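Local coordinates for anthrone oxidase-like protein (Streptomyces ambofaciens, PDB 5F9P) that cleaves a C-C bond in the oxidative opening of ring B in atypical angucycline biosynthesis, probably as a monooxygenase, at residues H9-L15 against T57-W63. Sequence-based numbering, arbitrary orientation.
Sequences HLTVLNL and TLNFIQW
Leu13 turns its CG to the side of its own backbone N (chi1 -79°), while Phe60 sends its ring anti to the backbone N (chi1 -168°), and the two side chains run side by side. Leu13 CD1 thus rests over one face of the Phe60 ring, 4.1 Å from its centroid, a CH-pi contact displaced toward the rim. Thr11 CG2 reaches Phe60 CE1 at 3.7 Å, so the ring spans Thr11 and Leu13, two alternate residues on this face of the sheet. Farther along, the Leu58 CD1 methyl touches both Leu13 CB and Leu15 CB.

On the face carrying Leu10, Val12 and Asn14, the beta-branched Val12 suits an extended strand and pushes CG2 to 3.6 Å from Trp63 CD1; the indole also meets Trp43 edge-to-face and packs on helix 66-74. Ile61 lies beside Val12, its extended arm ending in CD1 against the Asn14 amide.

Between these two layers of side chains the backbones run antiparallel. The pairs Leu10-Trp63, Val12-Ile61 and Asn14-Asn59 each exchange two hydrogen bonds, the straightest from Val12 N to Ile61 O (2.7 Å, 169°). Between them, Leu13 CA offers a CA-H...O contact to Asn59 O at 3.2 Å. Strands 10-17 and 56-63 are neighbours in the eight-stranded barrel that this single chain closes, of the dimeric alpha-beta barrel superfamily, and Thr11, Leu13 and Leu15 bond onward to strand 92-105.

At the end near His9, polar groups take over: one water joins His9 NE2, Thr11 OG1 and Gln62 NE2, accepting from the amide at 2.8 Å. Gln62 NE2 also donates to Ile2 O, and its OE1 bonds Ser45. Thr11 and Gln62 are buried, so the shared water and these bonds keep their hydrogen-bonding capacity from being lost in the core.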
loop_
_atom_site.group_PDB
_atom_site.type_symbol
_atom_site.label_atom_id
_atom_site.label_comp_id
_atom_site.label_asym_id
_atom_site.label_seq_id
_atom_site.Cartn_x
_atom_site.Cartn_y
_atom_site.Cartn_z
ATOM N N HIS A 9 1.785 12.149 -10.058
ATOM C CA HIS A 9 1.110 12.546 -8.838
ATOM C C HIS A 9 1.723 11.849 -7.611
ATOM O O HIS A 9 2.635 11.027 -7.729
ATOM C CB HIS A 9 -0.375 12.220 -8.952
ATOM C CG HIS A 9 -0.640 10.787 -9.286
ATOM N ND1 HIS A 9 -0.859 10.353 -10.574
ATOM C CD2 HIS A 9 -0.686 9.683 -8.501
ATOM C CE1 HIS A 9 -1.049 9.044 -10.567
ATOM N NE2 HIS A 9 -0.953 8.614 -9.320
ATOM N N LEU A 10 1.205 12.188 -6.437
ATOM C CA LEU A 10 1.710 11.676 -5.176
ATOM C C LEU A 10 0.934 10.430 -4.765
ATOM O O LEU A 10 -0.307 10.413 -4.801
ATOM C CB LEU A 10 1.582 12.765 -4.105
ATOM C CG LEU A 10 2.040 12.423 -2.695
ATOM C CD1 LEU A 10 3.547 12.213 -2.670
ATOM C CD2 LEU A 10 1.630 13.520 -1.732
ATOM N N THR A 11 1.657 9.377 -4.392
ATOM C CA THR A 11 1.010 8.161 -3.922
ATOM C C THR A 11 1.077 8.073 -2.402
ATOM O O THR A 11 2.157 7.979 -1.817
ATOM C CB THR A 11 1.620 6.898 -4.565
ATOM O OG1 THR A 11 1.386 6.928 -5.977
ATOM C CG2 THR A 11 0.963 5.656 -3.987
ATOM N N VAL A 12 -0.086 8.091 -1.765
ATOM C CA VAL A 12 -0.157 8.112 -0.316
ATOM C C VAL A 12 -0.719 6.793 0.212
ATOM O O VAL A 12 -1.802 6.358 -0.198
ATOM C CB VAL A 12 -1.018 9.302 0.186
ATOM C CG1 VAL A 12 -1.247 9.217 1.688
ATOM C CG2 VAL A 12 -0.346 10.629 -0.176
ATOM N N LEU A 13 0.035 6.146 1.100
ATOM C CA LEU A 13 -0.445 4.948 1.783
ATOM C C LEU A 13 -0.620 5.198 3.269
ATOM O O LEU A 13 0.336 5.512 3.980
ATOM C CB LEU A 13 0.480 3.757 1.548
ATOM C CG LEU A 13 0.321 3.062 0.191
ATOM C CD1 LEU A 13 0.538 4.027 -0.976
ATOM C CD2 LEU A 13 1.270 1.894 0.093
ATOM N N ASN A 14 -1.864 5.087 3.724
ATOM C CA ASN A 14 -2.190 5.215 5.136
ATOM C C ASN A 14 -2.315 3.820 5.742
ATOM O O ASN A 14 -3.220 3.053 5.402
ATOM C CB ASN A 14 -3.485 5.998 5.331
ATOM C CG ASN A 14 -3.391 7.427 4.831
ATOM O OD1 ASN A 14 -2.306 7.938 4.583
ATOM N ND2 ASN A 14 -4.539 8.089 4.715
ATOM N N LEU A 15 -1.375 3.501 6.622
ATOM C CA LEU A 15 -1.260 2.179 7.211
ATOM C C LEU A 15 -1.683 2.208 8.674
ATOM O O LEU A 15 -1.159 2.994 9.465
ATOM C CB LEU A 15 0.192 1.705 7.104
ATOM C CG LEU A 15 0.534 0.404 7.838
ATOM C CD1 LEU A 15 -0.244 -0.760 7.231
ATOM C CD2 LEU A 15 2.035 0.155 7.789
ATOM N N THR A 57 -5.546 -2.132 8.655
ATOM C CA THR A 57 -6.067 -1.730 7.357
ATOM C C THR A 57 -5.028 -0.900 6.606
ATOM O O THR A 57 -4.020 -0.476 7.171
ATOM C CB THR A 57 -7.331 -0.851 7.505
ATOM O OG1 THR A 57 -7.003 0.313 8.273
ATOM C CG2 THR A 57 -8.438 -1.614 8.198
ATOM N N LEU A 58 -5.304 -0.647 5.332
ATOM C CA LEU A 58 -4.415 0.142 4.494
ATOM C C LEU A 58 -5.251 0.890 3.473
ATOM O O LEU A 58 -6.103 0.298 2.813
ATOM C CB LEU A 58 -3.399 -0.763 3.776
ATOM C CG LEU A 58 -2.513 -0.111 2.708
ATOM C CD1 LEU A 58 -1.529 0.862 3.334
ATOM C CD2 LEU A 58 -1.771 -1.170 1.884
ATOM N N ASN A 59 -5.013 2.197 3.360
ATOM C CA ASN A 59 -5.595 2.991 2.285
ATOM C C ASN A 59 -4.521 3.370 1.272
ATOM O O ASN A 59 -3.507 3.988 1.621
ATOM C CB ASN A 59 -6.263 4.253 2.844
ATOM C CG ASN A 59 -7.492 4.653 2.058
ATOM O OD1 ASN A 59 -7.656 4.244 0.916
ATOM N ND2 ASN A 59 -8.382 5.438 2.679
ATOM N N PHE A 60 -4.740 2.986 0.021
ATOM C CA PHE A 60 -3.853 3.348 -1.077
ATOM C C PHE A 60 -4.506 4.520 -1.804
ATOM O O PHE A 60 -5.540 4.346 -2.456
ATOM C CB PHE A 60 -3.706 2.153 -2.014
ATOM C CG PHE A 60 -2.600 2.284 -3.039
ATOM C CD1 PHE A 60 -2.681 3.222 -4.063
ATOM C CD2 PHE A 60 -1.509 1.421 -3.010
ATOM C CE1 PHE A 60 -1.681 3.315 -5.023
ATOM C CE2 PHE A 60 -0.499 1.505 -3.970
ATOM C CZ PHE A 60 -0.586 2.451 -4.977
ATOM N N ILE A 61 -3.907 5.706 -1.672
ATOM C CA ILE A 61 -4.539 6.971 -2.068
ATOM C C ILE A 61 -3.722 7.744 -3.101
ATOM O O ILE A 61 -2.501 7.885 -2.963
ATOM C CB ILE A 61 -4.757 7.887 -0.847
ATOM C CG1 ILE A 61 -5.510 7.124 0.258
ATOM C CG2 ILE A 61 -5.502 9.174 -1.243
ATOM C CD1 ILE A 61 -5.686 7.910 1.557
ATOM N N GLN A 62 -4.400 8.252 -4.132
ATOM C CA GLN A 62 -3.742 9.064 -5.152
ATOM C C GLN A 62 -4.095 10.544 -5.023
ATOM O O GLN A 62 -5.271 10.906 -4.908
ATOM C CB GLN A 62 -4.101 8.538 -6.541
ATOM C CG GLN A 62 -3.616 7.125 -6.763
ATOM C CD GLN A 62 -4.052 6.555 -8.087
ATOM O OE1 GLN A 62 -5.205 6.723 -8.496
ATOM N NE2 GLN A 62 -3.129 5.880 -8.775
ATOM N N TRP A 63 -3.068 11.391 -5.035
ATOM C CA TRP A 63 -3.211 12.837 -4.857
ATOM C C TRP A 63 -2.464 13.550 -5.985
ATOM O O TRP A 63 -1.365 13.142 -6.354
ATOM C CB TRP A 63 -2.615 13.287 -3.510
ATOM C CG TRP A 63 -3.486 13.067 -2.306
ATOM C CD1 TRP A 63 -3.441 12.007 -1.444
ATOM C CD2 TRP A 63 -4.518 13.938 -1.817
ATOM N NE1 TRP A 63 -4.385 12.160 -0.462
ATOM C CE2 TRP A 63 -5.058 13.336 -0.664
ATOM C CE3 TRP A 63 -5.038 15.169 -2.247
ATOM C CZ2 TRP A 63 -6.095 13.912 0.068
ATOM C CZ3 TRP A 63 -6.072 15.744 -1.519
ATOM C CH2 TRP A 63 -6.587 15.116 -0.372
HETATM O O HOH W 1 -0.419 5.819 -8.083
#